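PDB 2H5N: hypothetical protein PG_1108 from Porphyromonas gingivalis, which is of unknown function but binds magnesium and belongs to the all-helical TerB family, named after tellurite resistance proteins. Local coordinates for residues Met11-Gln16 and Lys84-Ser89; Leu18-Lys23 and Ala74-Met79; Ile40-Arg45 and Leu91-Ala96. One frame throughout, in Å; residues are numbered along the deposited sequence.

Contact 1. Residues Met11-Gln16 and Lys84-Ser89; sequences MTFSGQ and KKYVAS
A thioether lies on an aromatic face here: SD of Met11 sits over the ring of Tyr86, 3.9 Å from SD to the ring centroid and 22° off the normal, a Met-aromatic contact. The sulfur is displaced toward the CB end of the ring, so that the closest approach is 3.7 Å from Met11 SD to Tyr86 CG. Met11 reaches across because its chain is extended through chi1 and chi2, with CG anti to the backbone N (chi1 -179°), and bends only at chi3, where CE turns off. Phe13 comes in beside it, bringing CZ to 4.5 Å from Tyr86 CD1, a looser and oblique ring approach. On the helix side, Tyr86 leaves the backbone with its own CG beside the carbonyl carbon (chi1 -157°), which carries the ring out to the incoming sulfur. Tyr86 is also tied down at its far end, where OH is hydrogen-bonded to Arg49 O. The contact lies near the surface and lays the segment leading into helix 15-30 against helix 81-94. Ser14 is the N-cap of helix 15-30. Phe50, in the loop after helix 37-47, meets both Phe13 and Tyr86 edge-to-face, and Met130 of helix 123-130 also packs on Tyr86.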
# COMPACT_ATOMS: atom_id res chain seq x y z
N MET A 11 -32.75 -1.41 5.08
CA MET A 11 -31.44 -1.77 5.63
C MET A 11 -30.69 -0.46 5.78
O MET A 11 -30.53 0.27 4.81
CB MET A 11 -30.71 -2.76 4.71
CG MET A 11 -29.35 -3.21 5.21
SD MET A 11 -28.58 -4.45 4.13
CE MET A 11 -29.61 -5.75 4.73
N THR A 12 -30.32 -0.10 7.00
CA THR A 12 -29.67 1.21 7.22
C THR A 12 -28.24 1.08 7.71
O THR A 12 -27.91 0.13 8.43
CB THR A 12 -30.47 2.11 8.21
OG1 THR A 12 -30.65 1.42 9.46
CG2 THR A 12 -31.81 2.50 7.63
N PHE A 13 -27.40 2.05 7.35
CA PHE A 13 -26.01 2.10 7.83
C PHE A 13 -25.63 3.50 8.25
O PHE A 13 -25.84 4.45 7.50
CB PHE A 13 -25.03 1.62 6.75
CG PHE A 13 -25.29 0.22 6.28
CD1 PHE A 13 -24.61 -0.86 6.85
CD2 PHE A 13 -26.21 -0.03 5.27
CE1 PHE A 13 -24.84 -2.16 6.41
CE2 PHE A 13 -26.46 -1.33 4.84
CZ PHE A 13 -25.76 -2.40 5.40
N SER A 14 -25.06 3.62 9.45
CA SER A 14 -24.48 4.91 9.91
C SER A 14 -23.30 5.29 9.02
O SER A 14 -22.76 4.43 8.33
CB SER A 14 -24.07 4.82 11.37
OG SER A 14 -22.87 4.07 11.51
N GLY A 15 -22.95 6.58 9.00
CA GLY A 15 -21.72 7.06 8.39
C GLY A 15 -20.46 6.31 8.81
O GLY A 15 -19.60 6.03 7.97
N GLN A 16 -20.31 6.00 10.10
CA GLN A 16 -19.08 5.28 10.50
C GLN A 16 -19.12 3.79 10.12
O GLN A 16 -18.08 3.20 9.87
CB GLN A 16 -18.62 5.59 11.96
CG GLN A 16 -19.46 5.02 13.09
CD GLN A 16 -19.13 5.62 14.48
OE1 GLN A 16 -17.96 5.68 14.91
NE2 GLN A 16 -20.16 6.04 15.19
N LYS A 84 -24.48 -8.15 8.36
CA LYS A 84 -23.26 -8.92 8.17
C LYS A 84 -23.24 -9.73 6.86
O LYS A 84 -22.21 -9.78 6.18
CB LYS A 84 -23.00 -9.86 9.37
CG LYS A 84 -22.44 -9.15 10.55
CD LYS A 84 -22.14 -10.12 11.69
CE LYS A 84 -21.45 -9.39 12.82
NZ LYS A 84 -20.64 -10.32 13.74
N LYS A 85 -24.35 -10.37 6.54
CA LYS A 85 -24.50 -11.17 5.34
C LYS A 85 -24.32 -10.32 4.07
O LYS A 85 -23.67 -10.72 3.09
CB LYS A 85 -25.87 -11.87 5.34
CG LYS A 85 -26.30 -12.46 4.02
CD LYS A 85 -27.67 -13.12 4.11
CE LYS A 85 -28.02 -13.80 2.80
NZ LYS A 85 -28.90 -12.97 1.92
N TYR A 86 -24.90 -9.13 4.11
CA TYR A 86 -24.80 -8.19 3.03
C TYR A 86 -23.35 -7.68 2.89
O TYR A 86 -22.78 -7.64 1.79
CB TYR A 86 -25.72 -7.03 3.34
CG TYR A 86 -26.15 -6.29 2.12
CD1 TYR A 86 -25.58 -5.05 1.81
CD2 TYR A 86 -27.10 -6.82 1.25
CE1 TYR A 86 -25.94 -4.36 0.68
CE2 TYR A 86 -27.48 -6.12 0.10
CZ TYR A 86 -26.90 -4.89 -0.16
OH TYR A 86 -27.26 -4.17 -1.28
N VAL A 87 -22.71 -7.35 4.02
CA VAL A 87 -21.29 -6.95 3.96
C VAL A 87 -20.41 -8.07 3.42
O VAL A 87 -19.52 -7.80 2.59
CB VAL A 87 -20.74 -6.43 5.30
CG1 VAL A 87 -19.26 -6.03 5.14
CG2 VAL A 87 -21.54 -5.23 5.77
N ALA A 88 -20.62 -9.30 3.90
CA ALA A 88 -19.87 -10.46 3.35
C ALA A 88 -20.12 -10.66 1.85
O ALA A 88 -19.21 -11.04 1.10
CB ALA A 88 -20.19 -11.76 4.12
N SER A 89 -21.35 -10.42 1.40
CA SER A 89 -21.69 -10.66 -0.01
C SER A 89 -20.93 -9.67 -0.85
O SER A 89 -20.36 -10.04 -1.87
CB SER A 89 -23.21 -10.61 -0.27
OG SER A 89 -23.87 -11.50 0.63

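Contact 2. Residues Leu18-Lys23 and Ala74-Met79; sequences LTAIIK and ALIARM
Leu75 and Ile76, on the last turns of helix 69-77, pack against Ala20 and Ile21 of helix 15-30 in a buried, wholly apolar helix-helix contact within the all-helical TerB-like fold. Leu75 comes first along the chain. Its CB meets Ala20 CB at 3.9 Å, and CD1 reaches the same methyl at 4.0 Å from Leu75 CD1 to Ala20 CB. The small alanine side chain allows a close approach of the backbones, with CA of Ala20 and CA of Leu75 only 6.6 Å apart.

Ile76 follows and supplies the second half of the contact through CD1. Its CG1 lies anti to the carbonyl carbon (chi1 -62°), and the bend at chi2 (-50°) brings CD1 against two residues of helix 15-30: Ile76 CD1 is 3.9 Å from Ala20 CB and 3.7 Å from Ile21 CG1. The two isoleucine side chains cross at about a right angle. Ile21 also touches Val87 and Tyr90 of helix 81-94, while Ile76 rests on Leu118.

At Ala77 the segment touches another copy of the protein, packing on Ser70 of the second subunit, and Ala77 O accepts a hydrogen bond from Lys84 NZ. Arg78 comes next, and one face of its guanidinium is met by the Leu75 methyl CD2, offset toward the rim. The chain then turns: the Met79 side chain packs on Val87, and Met79 N donates to Ile76 O at 2.9 Å.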
# COMPACT_ATOMS: atom_id res chain seq x y z
N LEU A 18 -20.56 2.74 7.22
CA LEU A 18 -20.21 2.84 5.82
C LEU A 18 -18.70 3.02 5.61
O LEU A 18 -18.12 2.41 4.72
CB LEU A 18 -20.97 4.02 5.18
CG LEU A 18 -22.48 3.82 4.95
CD1 LEU A 18 -23.11 5.13 4.42
CD2 LEU A 18 -22.77 2.70 3.95
N THR A 19 -18.08 3.90 6.41
CA THR A 19 -16.64 4.10 6.39
C THR A 19 -15.93 2.76 6.71
O THR A 19 -14.92 2.42 6.09
CB THR A 19 -16.27 5.20 7.44
OG1 THR A 19 -17.00 6.41 7.13
CG2 THR A 19 -14.80 5.49 7.40
N ALA A 20 -16.46 2.03 7.68
CA ALA A 20 -15.92 0.72 8.07
C ALA A 20 -15.97 -0.31 6.95
O ALA A 20 -15.00 -1.07 6.75
CB ALA A 20 -16.64 0.19 9.33
N ILE A 21 -17.12 -0.38 6.26
CA ILE A 21 -17.29 -1.26 5.12
C ILE A 21 -16.24 -1.01 4.04
O ILE A 21 -15.53 -1.94 3.61
CB ILE A 21 -18.73 -1.13 4.53
CG1 ILE A 21 -19.76 -1.70 5.55
CG2 ILE A 21 -18.84 -1.81 3.11
CD1 ILE A 21 -21.20 -1.37 5.24
N ILE A 22 -16.11 0.24 3.65
CA ILE A 22 -15.14 0.61 2.63
C ILE A 22 -13.66 0.40 3.06
O ILE A 22 -12.85 -0.02 2.25
CB ILE A 22 -15.47 2.00 1.95
CG1 ILE A 22 -14.80 2.08 0.59
CG2 ILE A 22 -15.03 3.20 2.78
CD1 ILE A 22 -15.38 1.12 -0.45
N LYS A 23 -13.35 0.60 4.35
CA LYS A 23 -12.02 0.29 4.93
C LYS A 23 -11.71 -1.23 4.89
O LYS A 23 -10.57 -1.65 4.62
CB LYS A 23 -11.98 0.84 6.38
CG LYS A 23 -10.66 0.72 7.17
CD LYS A 23 -9.52 1.51 6.49
CE LYS A 23 -8.36 1.89 7.42
NZ LYS A 23 -7.75 3.26 7.10
N ALA A 74 -14.36 -3.76 14.67
CA ALA A 74 -15.30 -3.56 15.82
C ALA A 74 -16.70 -3.10 15.37
O ALA A 74 -17.74 -3.60 15.85
CB ALA A 74 -14.71 -2.56 16.78
N LEU A 75 -16.72 -2.13 14.44
CA LEU A 75 -17.99 -1.58 13.93
C LEU A 75 -18.82 -2.57 13.11
O LEU A 75 -20.03 -2.60 13.22
CB LEU A 75 -17.73 -0.33 13.08
CG LEU A 75 -17.35 0.90 13.87
CD1 LEU A 75 -16.74 1.96 12.93
CD2 LEU A 75 -18.60 1.42 14.60
N ILE A 76 -18.15 -3.41 12.32
CA ILE A 76 -18.82 -4.45 11.52
C ILE A 76 -19.23 -5.63 12.43
O ILE A 76 -20.35 -6.18 12.34
CB ILE A 76 -17.88 -5.01 10.41
CG1 ILE A 76 -17.46 -3.94 9.39
CG2 ILE A 76 -18.52 -6.17 9.69
CD1 ILE A 76 -18.60 -3.12 8.81
N ALA A 77 -18.30 -6.02 13.29
CA ALA A 77 -18.50 -7.20 14.13
C ALA A 77 -19.76 -7.11 14.98
O ALA A 77 -20.33 -8.16 15.37
CB ALA A 77 -17.27 -7.46 15.02
N ARG A 78 -20.18 -5.89 15.28
CA ARG A 78 -21.34 -5.71 16.17
C ARG A 78 -22.67 -5.56 15.42
O ARG A 78 -23.70 -5.26 16.04
CB ARG A 78 -21.12 -4.55 17.12
CG ARG A 78 -21.25 -3.15 16.50
CD ARG A 78 -20.72 -2.12 17.51
NE ARG A 78 -21.08 -0.73 17.22
CZ ARG A 78 -20.61 0.32 17.92
NH1 ARG A 78 -19.78 0.14 18.93
NH2 ARG A 78 -20.96 1.57 17.60
N MET A 79 -22.66 -5.74 14.11
CA MET A 79 -23.90 -5.62 13.33
C MET A 79 -24.76 -6.89 13.48
O MET A 79 -24.25 -7.97 13.74
CB MET A 79 -23.63 -5.36 11.84
CG MET A 79 -22.99 -4.02 11.51
SD MET A 79 -22.63 -3.69 9.75
CE MET A 79 -22.26 -5.23 9.11

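Contact 3. Residues Ile40-Arg45 and Leu91-Ala96; sequences IAVMTR and LGVIMA
Ile94 lays its longer branch against Met43, passing close to the helix backbone before its tip meets the methionine stem. CG1 of Ile94 approaches the main chain, 3.8 Å from Ile94 CG1 to Met43 CA, and Ile94 CD1 goes on to meet the stem, 3.8 Å from Met43 CG and 3.9 Å from Met43 CB. That course follows from Ile94 CG1 standing anti to the carbonyl carbon with CD1 extended beyond it (chi2 162°). Met43 holds CG anti to its backbone N (chi1 -172°), runs straight through chi2 and then bends at chi3, so its sulfur and CE lead away from Ile94 while CB and CG do the touching. The two side chains are inclined to each other, and the backbones come close: CA of Met43 and CA of Ile94 are 5.5 Å apart.

This is helix-to-helix packing in the all-helical TerB-like fold, joining helix 37-47 to the C-terminal end of helix 81-94. Ile94 also packs on Val29 of helix 15-30, a residue of the magnesium site, and it is about 9 Å from the Ile94 side chain to the bound magnesium ion.

Val42 takes the neighbouring position on helix 37-47. Its CG1 points at backbone, coming to 3.8 Å from Val93 O and 3.9 Å from Ile94 CA; between side chains the approach is looser, 4.4 Å from Val42 CG1 to Val93 CG2. Val93 turns its side chain to Ala126, Ile127 and Met130 of helix 123-130 as well. Met43 O accepts a hydrogen bond from Tyr90 OH, one turn before Ile94, and Pro37 of the third subunit also packs on Ile40, Met43 and Thr44.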
# COMPACT_ATOMS: atom_id res chain seq x y z
N ILE A 40 -11.27 -2.51 -7.99
CA ILE A 40 -11.54 -1.18 -7.41
C ILE A 40 -12.85 -0.55 -7.94
O ILE A 40 -13.61 0.06 -7.18
CB ILE A 40 -10.34 -0.21 -7.60
CG1 ILE A 40 -9.02 -0.85 -7.14
CG2 ILE A 40 -10.62 1.16 -6.92
CD1 ILE A 40 -9.05 -1.41 -5.71
N ALA A 41 -13.11 -0.69 -9.23
CA ALA A 41 -14.36 -0.22 -9.83
C ALA A 41 -15.61 -0.95 -9.31
O ALA A 41 -16.65 -0.32 -9.06
CB ALA A 41 -14.26 -0.32 -11.35
N VAL A 42 -15.54 -2.28 -9.18
CA VAL A 42 -16.63 -3.09 -8.58
C VAL A 42 -16.83 -2.64 -7.15
O VAL A 42 -17.98 -2.43 -6.70
CB VAL A 42 -16.33 -4.61 -8.60
CG1 VAL A 42 -17.47 -5.42 -7.95
CG2 VAL A 42 -16.15 -5.09 -10.04
N MET A 43 -15.70 -2.43 -6.44
CA MET A 43 -15.74 -1.92 -5.06
C MET A 43 -16.57 -0.62 -4.97
O MET A 43 -17.50 -0.50 -4.17
CB MET A 43 -14.30 -1.73 -4.51
CG MET A 43 -14.16 -1.37 -2.98
SD MET A 43 -12.47 -0.92 -2.50
CE MET A 43 -12.48 0.75 -3.06
N THR A 44 -16.24 0.37 -5.79
CA THR A 44 -16.97 1.62 -5.66
C THR A 44 -18.40 1.51 -6.23
O THR A 44 -19.31 2.08 -5.66
CB THR A 44 -16.22 2.79 -6.27
OG1 THR A 44 -15.82 2.44 -7.59
CG2 THR A 44 -14.94 3.11 -5.42
N ARG A 45 -18.59 0.80 -7.34
CA ARG A 45 -19.93 0.68 -7.96
C ARG A 45 -20.89 -0.02 -6.98
O ARG A 45 -21.96 0.49 -6.69
CB ARG A 45 -19.85 -0.07 -9.29
CG ARG A 45 -21.15 -0.12 -10.07
CD ARG A 45 -20.93 -0.88 -11.37
NE ARG A 45 -20.77 -2.32 -11.15
CZ ARG A 45 -19.69 -3.05 -11.45
NH1 ARG A 45 -18.61 -2.49 -12.01
NH2 ARG A 45 -19.69 -4.36 -11.19
N LEU A 91 -18.09 -8.09 -0.05
CA LEU A 91 -16.68 -8.35 -0.07
C LEU A 91 -16.39 -9.48 -1.05
O LEU A 91 -15.41 -9.44 -1.76
CB LEU A 91 -16.14 -8.61 1.33
CG LEU A 91 -16.08 -7.37 2.26
CD1 LEU A 91 -15.82 -7.82 3.66
CD2 LEU A 91 -15.03 -6.31 1.80
N GLY A 92 -17.32 -10.43 -1.16
CA GLY A 92 -17.17 -11.58 -1.99
C GLY A 92 -17.27 -11.32 -3.47
O GLY A 92 -16.60 -12.00 -4.26
N VAL A 93 -18.09 -10.35 -3.85
CA VAL A 93 -18.22 -10.01 -5.26
C VAL A 93 -17.12 -9.09 -5.78
O VAL A 93 -16.91 -9.06 -6.99
CB VAL A 93 -19.61 -9.39 -5.61
CG1 VAL A 93 -20.75 -10.27 -5.07
CG2 VAL A 93 -19.70 -7.98 -5.13
N ILE A 94 -16.44 -8.35 -4.89
CA ILE A 94 -15.35 -7.45 -5.32
C ILE A 94 -14.24 -8.19 -6.09
O ILE A 94 -13.80 -7.72 -7.15
CB ILE A 94 -14.77 -6.63 -4.15
CG1 ILE A 94 -15.71 -5.49 -3.82
CG2 ILE A 94 -13.33 -6.09 -4.47
CD1 ILE A 94 -15.48 -4.87 -2.43
N MET A 95 -13.82 -9.34 -5.58
CA MET A 95 -12.72 -10.05 -6.22
C MET A 95 -13.18 -11.11 -7.23
O MET A 95 -12.35 -11.71 -7.91
CB MET A 95 -11.70 -10.57 -5.19
CG MET A 95 -10.97 -9.46 -4.37
SD MET A 95 -9.76 -10.18 -3.28
CE MET A 95 -10.87 -11.22 -2.36
N ALA A 96 -14.49 -11.33 -7.35
CA ALA A 96 -14.98 -12.29 -8.33
C ALA A 96 -14.86 -11.70 -9.74
O ALA A 96 -15.01 -10.48 -9.93
CB ALA A 96 -16.45 -12.72 -8.05

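How the contacts relate
The three contacts bind an all-helical chain together without any strand. Contacts 1 and 2 lie close, their centres 7 Å apart, and share helix 15-30; along the chain the segments of contact 2 fall between those of contact 1. They touch directly, among other places where Lys84 CE packs on Met79 O. The centre of contact 3 lies about 15 Å from that of contact 1 and about 16 Å from that of contact 2, on the opposite side of the chain's centre from contact 2. It shares helix 81-94 with contact 1, and its segments alternate with those of both others. Ile22 and Met43 touch between contacts 2 and 3, so the packing of helix 15-30 is continuous with that of helix 37-47, contact 3 lying nearer Val29 of the magnesium site.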